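Local coordinates for beta-fructofuranosidase (Arthrobacter, PDB 3WPU), which is a bacterial enzyme of the levansucrase/invertase family, whose members are built around a five-bladed beta-propeller, at residues 62-67 and 443-449; 140-144 and 216-222; 173-179 and 201-207. One frame throughout, in Å; residues are numbered along the deposited sequence. Where two conformers were deposited one is given.

Contact 1 of 3, residues 62-67 and 443-449; sequences QDFPDM and DFVRGGT
T449 OG1 takes the shorter of the two direct hydrogen bonds: M67 N donates to it over 2.8 Å, nearly straight at 163°. It ties the loop ahead of strand 72-81 to the chain leaving strand 443-446 in a protein whose family fold is the five-bladed beta-propeller, and the two segments run 24° from parallel. T449 OG1 lies anti to its own N (chi1 -175°), which turns the hydroxyl to M67 and brings CG2 within 3.5 Å of P65 O. A water that donates to P65 O is hydrogen-bonded to T449 OG1 at 2.7 Å as well, so two partners hold the hydroxyl. F64 fills the middle of the contact. Its CE2 meets V445 CG2 at 3.7 Å, the two side chains coming from opposite directions, while R446 O stands at the ring edge, 3.7 Å from F64 CZ. At the far end, Q62 stretches out to give a longer bond, NE2 to D443 O at 3.2 Å, approaching from well above the carbonyl plane. Further out, W481 packs on F64 and P65, and D66 is positioned by a salt bridge to R103 and by the backbone N atoms of S68 and E70. The same carboxylate reaches across through a water that donates to both D66 OD1, at 2.8 Å, and G447 O, at 2.7 Å.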
# COMPACT_ATOMS: atom_id res chain seq x y z
N GLN A 62 -11.44 18.36 8.23
CA GLN A 62 -12.03 18.60 6.92
C GLN A 62 -11.35 19.74 6.19
O GLN A 62 -11.41 19.80 4.96
CB GLN A 62 -13.54 18.88 7.05
CG GLN A 62 -14.26 18.81 5.71
CD GLN A 62 -15.77 18.67 5.83
OE1 GLN A 62 -16.28 18.01 6.72
NE2 GLN A 62 -16.48 19.27 4.89
N ASP A 63 -10.71 20.63 6.94
CA ASP A 63 -9.88 21.69 6.37
C ASP A 63 -8.46 21.19 6.31
O ASP A 63 -7.71 21.25 7.30
CB ASP A 63 -9.98 22.96 7.21
CG ASP A 63 -11.39 23.46 7.31
OD1 ASP A 63 -11.87 24.05 6.32
OD2 ASP A 63 -12.02 23.24 8.36
N PHE A 64 -8.10 20.64 5.16
CA PHE A 64 -6.77 20.09 4.99
C PHE A 64 -6.05 20.89 3.91
O PHE A 64 -6.69 21.42 3.00
CB PHE A 64 -6.85 18.60 4.63
CG PHE A 64 -7.85 18.27 3.54
CD1 PHE A 64 -7.52 18.42 2.20
CD2 PHE A 64 -9.13 17.83 3.87
CE1 PHE A 64 -8.42 18.09 1.21
CE2 PHE A 64 -10.04 17.51 2.88
CZ PHE A 64 -9.70 17.66 1.54
N PRO A 65 -4.72 20.97 4.01
CA PRO A 65 -3.94 21.53 2.93
C PRO A 65 -3.85 20.55 1.76
O PRO A 65 -4.16 19.33 1.90
CB PRO A 65 -2.58 21.74 3.56
CG PRO A 65 -2.47 20.61 4.55
CD PRO A 65 -3.86 20.39 5.06
N ASP A 66 -3.45 21.08 0.61
CA ASP A 66 -3.24 20.27 -0.59
C ASP A 66 -1.75 20.25 -0.96
O ASP A 66 -1.11 21.29 -1.12
CB ASP A 66 -4.10 20.75 -1.74
CG ASP A 66 -3.97 19.87 -2.96
OD1 ASP A 66 -4.86 19.03 -3.17
OD2 ASP A 66 -2.97 20.04 -3.68
N MET A 67 -1.19 19.04 -1.06
CA MET A 67 0.24 18.87 -1.21
C MET A 67 0.81 19.35 -2.55
O MET A 67 2.01 19.61 -2.65
CB MET A 67 0.56 17.39 -1.03
CG MET A 67 0.06 16.50 -2.19
SD MET A 67 0.21 14.74 -1.79
CE MET A 67 1.96 14.39 -1.87
N ASP A 443 -22.36 18.24 2.96
CA ASP A 443 -21.22 19.08 3.26
C ASP A 443 -19.96 18.23 3.29
O ASP A 443 -19.37 18.00 4.36
CB ASP A 443 -21.40 19.78 4.60
CG ASP A 443 -20.21 20.63 5.00
OD1 ASP A 443 -19.56 21.22 4.12
OD2 ASP A 443 -19.92 20.70 6.21
N PHE A 444 -19.55 17.79 2.11
CA PHE A 444 -18.35 16.97 2.00
C PHE A 444 -17.42 17.49 0.93
O PHE A 444 -17.82 18.24 0.05
CB PHE A 444 -18.69 15.50 1.75
CG PHE A 444 -19.31 15.21 0.40
CD1 PHE A 444 -18.52 14.81 -0.68
CD2 PHE A 444 -20.70 15.27 0.22
CE1 PHE A 444 -19.08 14.51 -1.91
CE2 PHE A 444 -21.27 14.98 -1.01
CZ PHE A 444 -20.47 14.59 -2.07
N VAL A 445 -16.15 17.06 1.01
CA VAL A 445 -15.15 17.46 0.06
C VAL A 445 -14.31 16.25 -0.28
O VAL A 445 -14.18 15.34 0.56
CB VAL A 445 -14.22 18.57 0.61
CG1 VAL A 445 -14.99 19.88 0.76
CG2 VAL A 445 -13.57 18.19 1.91
N ARG A 446 -13.79 16.25 -1.50
CA ARG A 446 -12.85 15.22 -1.95
C ARG A 446 -11.44 15.69 -1.71
O ARG A 446 -11.13 16.88 -1.79
CB ARG A 446 -13.06 14.90 -3.42
CG ARG A 446 -14.49 14.54 -3.79
CD ARG A 446 -15.11 13.46 -2.92
NE ARG A 446 -14.54 12.14 -3.20
CZ ARG A 446 -14.95 11.34 -4.19
NH1 ARG A 446 -15.90 11.74 -5.03
NH2 ARG A 446 -14.40 10.13 -4.36
N GLY A 447 -10.55 14.73 -1.45
CA GLY A 447 -9.18 15.03 -1.09
C GLY A 447 -8.23 15.01 -2.26
O GLY A 447 -7.89 16.05 -2.83
N GLY A 448 -7.71 13.84 -2.61
CA GLY A 448 -6.75 13.79 -3.69
C GLY A 448 -5.44 14.45 -3.26
O GLY A 448 -4.75 15.09 -4.06
N THR A 449 -5.12 14.28 -1.98
CA THR A 449 -3.88 14.75 -1.35
C THR A 449 -3.68 13.88 -0.09
O THR A 449 -4.62 13.24 0.37
CB THR A 449 -3.98 16.25 -0.98
OG1 THR A 449 -2.73 16.72 -0.47
CG2 THR A 449 -5.09 16.51 0.06
O HOH W 1 -2.59 17.11 2.16
O HOH W 2 -2.63 17.21 -4.32
O HOH W 3 -7.49 18.71 -2.31

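Contact 2 of 3, residues 140-144 and 216-222; sequences GLVFK and LTGFNKV
V142 lays its CG1 methyl over one face of the F219 ring, 3.8 Å from the centroid and 20° off the normal, which meets the geometry of a CH-pi contact. The methyl is displaced toward the rim, so its closest approach is to F219 CG at 3.6 Å. With CG1 anti to the backbone N (chi1 169°), this same methyl also stands over the centre of the neighbouring F143 ring, and two aromatic side chains thus converge on one carbon. The other branch, V142 CG2, touches L216 CD1 at 4.2 Å. The rings themselves form an offset edge-to-face pair: F219 turns its edge to the face of F143, the centroids lie 6.0 Å apart and the planes are inclined by 76°. F219 O stands at the edge of the F143 ring, 3.6 Å from F143 CD1, and V222 CG2 is 4.3 Å from F143 CE1. No direct hydrogen bond joins the segments. Polar continuity comes instead from a water that donates to F219 O at 2.7 Å and accepts from K144 N. Outside the pair, F97 and L177 pack on V142, while F143 also meets the ring of F179. Strand 137-141 ends the antiparallel series 72-81, 93-102, 115-122, 137-141, and strand 213-226 ends the series 159-169, 174-184, 197-210, 213-226; an apolar cluster between two such series is consistent with the packing of adjoining blades in a beta-propeller.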
# COMPACT_ATOMS: atom_id res chain seq x y z
N GLY A 140 6.41 16.31 -11.75
CA GLY A 140 5.75 15.92 -12.99
C GLY A 140 5.68 14.41 -13.16
O GLY A 140 5.82 13.63 -12.19
N LEU A 141 5.42 14.01 -14.40
CA LEU A 141 5.16 12.61 -14.71
C LEU A 141 6.46 11.87 -14.90
O LEU A 141 7.44 12.42 -15.40
CB LEU A 141 4.32 12.51 -15.97
CG LEU A 141 2.93 13.14 -15.86
CD1 LEU A 141 2.21 13.10 -17.21
CD2 LEU A 141 2.11 12.40 -14.81
N VAL A 142 6.46 10.61 -14.51
CA VAL A 142 7.64 9.75 -14.69
C VAL A 142 7.86 9.38 -16.15
O VAL A 142 9.01 9.39 -16.64
CB VAL A 142 7.53 8.51 -13.81
CG1 VAL A 142 8.61 7.48 -14.18
CG2 VAL A 142 7.62 8.90 -12.34
N PHE A 143 6.79 9.01 -16.83
CA PHE A 143 6.86 8.42 -18.17
C PHE A 143 6.49 9.41 -19.27
O PHE A 143 5.47 10.10 -19.21
CB PHE A 143 5.97 7.20 -18.25
CG PHE A 143 6.43 6.05 -17.42
CD1 PHE A 143 7.55 5.34 -17.76
CD2 PHE A 143 5.74 5.70 -16.25
CE1 PHE A 143 7.95 4.26 -16.99
CE2 PHE A 143 6.14 4.64 -15.48
CZ PHE A 143 7.26 3.91 -15.84
N LYS A 144 7.30 9.43 -20.33
CA LYS A 144 6.91 10.14 -21.54
C LYS A 144 5.72 9.44 -22.19
O LYS A 144 5.54 8.23 -22.06
CB LYS A 144 8.08 10.22 -22.53
CG LYS A 144 9.25 11.04 -22.02
CD LYS A 144 10.45 10.91 -22.96
CE LYS A 144 11.65 11.67 -22.42
NZ LYS A 144 11.41 13.13 -22.42
N LEU A 216 14.19 13.08 -12.81
CA LEU A 216 14.35 11.66 -13.05
C LEU A 216 14.74 11.49 -14.50
O LEU A 216 14.22 12.18 -15.37
CB LEU A 216 13.07 10.88 -12.69
CG LEU A 216 12.68 10.94 -11.21
CD1 LEU A 216 11.48 10.03 -10.97
CD2 LEU A 216 13.79 10.55 -10.25
N THR A 217 15.72 10.63 -14.75
CA THR A 217 16.15 10.32 -16.09
C THR A 217 15.85 8.83 -16.33
O THR A 217 15.56 8.09 -15.38
CB THR A 217 17.66 10.62 -16.29
OG1 THR A 217 18.46 9.77 -15.45
CG2 THR A 217 17.97 12.08 -15.97
N GLY A 218 15.86 8.42 -17.59
CA GLY A 218 15.60 7.04 -17.96
C GLY A 218 14.11 6.77 -18.02
O GLY A 218 13.37 7.59 -18.53
N PHE A 219 13.67 5.63 -17.51
CA PHE A 219 12.25 5.23 -17.61
C PHE A 219 11.78 5.22 -19.06
O PHE A 219 10.70 5.65 -19.40
CB PHE A 219 11.39 6.12 -16.71
CG PHE A 219 11.73 6.01 -15.25
CD1 PHE A 219 11.56 4.80 -14.58
CD2 PHE A 219 12.25 7.10 -14.55
CE1 PHE A 219 11.87 4.70 -13.23
CE2 PHE A 219 12.53 7.01 -13.20
CZ PHE A 219 12.39 5.79 -12.55
N ASN A 220 12.65 4.71 -19.92
CA ASN A 220 12.45 4.66 -21.36
C ASN A 220 11.96 3.30 -21.84
O ASN A 220 11.42 3.18 -22.94
CB ASN A 220 13.73 5.05 -22.13
CG ASN A 220 14.99 4.38 -21.60
OD1 ASN A 220 15.39 3.31 -22.06
ND2 ASN A 220 15.61 5.00 -20.61
N LYS A 221 12.18 2.28 -21.02
CA LYS A 221 11.92 0.89 -21.35
C LYS A 221 11.08 0.29 -20.23
O LYS A 221 11.40 0.49 -19.07
CB LYS A 221 13.27 0.16 -21.40
CG LYS A 221 13.19 -1.32 -21.66
CD LYS A 221 12.78 -1.57 -23.08
CE LYS A 221 12.94 -3.05 -23.47
NZ LYS A 221 12.24 -3.24 -24.78
N VAL A 222 10.03 -0.43 -20.60
CA VAL A 222 9.17 -1.14 -19.63
C VAL A 222 9.27 -2.65 -19.88
O VAL A 222 9.11 -3.10 -21.02
CB VAL A 222 7.72 -0.68 -19.72
CG1 VAL A 222 6.85 -1.45 -18.74
CG2 VAL A 222 7.64 0.82 -19.47
O HOH W 4 11.17 10.71 -15.88
O HOH W 5 9.88 8.13 -20.26

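Contact 3 of 3, residues 173-179 and 201-207; sequences GEIKLFF and ALSVGKV
Strands 174-179 and 201-207 run antiparallel, their axes 4.4 Å apart at closest and their directions 149° apart, consistent with neighbouring, twisted strands of one propeller blade. G173 O accepts from V207 N, and beyond it the pairs I175 with G205, L177 with S203 and F179 with A201 each exchange two backbone hydrogen bonds; I175 N to G205 O, at 2.8 Å, is almost straight (173°). Side chains alternate between the faces. On the face of E174, K176 and F178, V204 CG1 presses on E174 CG at 3.3 Å. L202 CD1 serves two neighbours, sitting 3.6 Å from K176 CB and over the centre of the F178 ring, 4.0 Å from its centroid, a CH-pi contact. K176 NZ bends back to E174 OE2 at 3.2 Å, a salt bridge within one strand whose aliphatic stems lie against V204. I175, on the other face with L177 and F179, meets V207 CG2 through CD1 at 3.6 Å. L177 packs on F219 and W78, and S203 OG is satisfied by K221 O on the next strand. F179 places CG between its N and carbonyl carbon (chi1 70°), which swings the ring across to A201. There A201 CB rests over one face, toward the rim, 3.9 Å from F179 CE2.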
# COMPACT_ATOMS: atom_id res chain seq x y z
N GLY A 173 22.06 5.42 -7.42
CA GLY A 173 20.95 6.35 -7.67
C GLY A 173 19.93 5.81 -8.67
O GLY A 173 18.98 6.51 -9.03
N GLU A 174 20.13 4.58 -9.13
CA GLU A 174 19.17 3.96 -10.04
C GLU A 174 17.92 3.59 -9.25
O GLU A 174 18.00 3.21 -8.06
CB GLU A 174 19.77 2.70 -10.66
CG GLU A 174 18.81 1.82 -11.45
CD GLU A 174 19.44 0.47 -11.72
OE1 GLU A 174 20.50 0.46 -12.38
OE2 GLU A 174 18.89 -0.56 -11.23
N ILE A 175 16.79 3.68 -9.93
CA ILE A 175 15.51 3.31 -9.38
C ILE A 175 14.87 2.23 -10.24
O ILE A 175 14.70 2.41 -11.46
CB ILE A 175 14.58 4.53 -9.32
CG1 ILE A 175 15.16 5.62 -8.39
CG2 ILE A 175 13.19 4.12 -8.88
CD1 ILE A 175 14.38 6.92 -8.41
N LYS A 176 14.49 1.12 -9.61
CA LYS A 176 13.64 0.12 -10.25
C LYS A 176 12.21 0.38 -9.81
O LYS A 176 11.83 0.13 -8.65
CB LYS A 176 14.06 -1.29 -9.89
CG LYS A 176 15.40 -1.72 -10.42
CD LYS A 176 15.64 -3.16 -10.00
CE LYS A 176 16.90 -3.78 -10.59
NZ LYS A 176 18.05 -3.32 -9.80
N LEU A 177 11.42 0.93 -10.73
CA LEU A 177 10.03 1.23 -10.48
C LEU A 177 9.15 0.03 -10.87
O LEU A 177 9.01 -0.32 -12.04
CB LEU A 177 9.65 2.50 -11.23
CG LEU A 177 8.20 2.97 -11.12
CD1 LEU A 177 7.80 3.19 -9.67
CD2 LEU A 177 8.01 4.23 -11.94
N PHE A 178 8.62 -0.65 -9.86
CA PHE A 178 7.66 -1.74 -10.07
C PHE A 178 6.28 -1.12 -10.06
O PHE A 178 5.93 -0.43 -9.13
CB PHE A 178 7.79 -2.79 -8.98
CG PHE A 178 9.11 -3.51 -9.03
CD1 PHE A 178 9.29 -4.62 -9.84
CD2 PHE A 178 10.20 -3.01 -8.32
CE1 PHE A 178 10.52 -5.28 -9.90
CE2 PHE A 178 11.43 -3.66 -8.38
CZ PHE A 178 11.58 -4.78 -9.18
N PHE A 179 5.48 -1.39 -11.07
CA PHE A 179 4.16 -0.79 -11.14
C PHE A 179 3.17 -1.68 -11.87
O PHE A 179 3.50 -2.75 -12.33
CB PHE A 179 4.24 0.61 -11.75
CG PHE A 179 4.57 0.63 -13.23
CD1 PHE A 179 3.59 0.93 -14.17
CD2 PHE A 179 5.86 0.34 -13.67
CE1 PHE A 179 3.89 0.95 -15.53
CE2 PHE A 179 6.16 0.35 -15.03
CZ PHE A 179 5.17 0.65 -15.95
N ALA A 201 4.80 -4.76 -13.97
CA ALA A 201 5.85 -4.29 -14.87
C ALA A 201 6.95 -3.60 -14.10
O ALA A 201 6.78 -3.22 -12.94
CB ALA A 201 5.26 -3.34 -15.90
N LEU A 202 8.08 -3.42 -14.79
CA LEU A 202 9.26 -2.76 -14.23
C LEU A 202 9.78 -1.75 -15.23
O LEU A 202 9.82 -2.04 -16.42
CB LEU A 202 10.38 -3.77 -14.00
CG LEU A 202 11.80 -3.27 -13.74
CD1 LEU A 202 11.88 -2.52 -12.43
CD2 LEU A 202 12.80 -4.45 -13.71
N SER A 203 10.21 -0.59 -14.75
CA SER A 203 10.99 0.33 -15.56
C SER A 203 12.08 0.92 -14.69
O SER A 203 11.86 1.21 -13.49
CB SER A 203 10.11 1.46 -16.12
OG SER A 203 10.84 2.23 -17.07
N VAL A 204 13.27 1.05 -15.28
CA VAL A 204 14.46 1.53 -14.58
C VAL A 204 14.77 2.95 -15.01
O VAL A 204 14.74 3.29 -16.22
CB VAL A 204 15.66 0.61 -14.83
CG1 VAL A 204 16.87 1.10 -14.04
CG2 VAL A 204 15.31 -0.83 -14.45
N GLY A 205 15.12 3.76 -14.02
CA GLY A 205 15.51 5.15 -14.25
C GLY A 205 16.51 5.54 -13.20
O GLY A 205 17.08 4.69 -12.52
N LYS A 206 16.73 6.83 -13.07
CA LYS A 206 17.82 7.32 -12.24
C LYS A 206 17.52 8.71 -11.74
O LYS A 206 16.83 9.48 -12.40
CB LYS A 206 19.12 7.33 -13.05
CG LYS A 206 20.37 7.44 -12.21
CD LYS A 206 21.63 7.20 -13.04
CE LYS A 206 22.82 6.93 -12.15
NZ LYS A 206 23.94 6.32 -12.91
N VAL A 207 18.06 9.01 -10.56
CA VAL A 207 17.93 10.31 -9.93
C VAL A 207 19.02 11.23 -10.45
O VAL A 207 20.20 10.86 -10.50
CB VAL A 207 18.05 10.19 -8.39
CG1 VAL A 207 18.08 11.57 -7.73
CG2 VAL A 207 16.91 9.35 -7.83

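Contacts 2 and 3 touch, their centres 9 Å apart, because strands 197-210 and 213-226 are successive neighbours in the same sheet. They meet through T217 N to K206 O at 2.8 Å, a probable hydrogen bond, and through packing of F219 CE1 on G205 N at 3.5 Å. Contact 1 stands apart: its centre is 29 Å from that of contact 2 and 30 Å from that of contact 3, with nearest atoms about 11 and 15 Å away. A bound glycerol, probably from the crystallisation liquor, lies about 3 Å from the side chain of R446 in contact 1, whose guanidinium is also salt-bridged to D436 and D108.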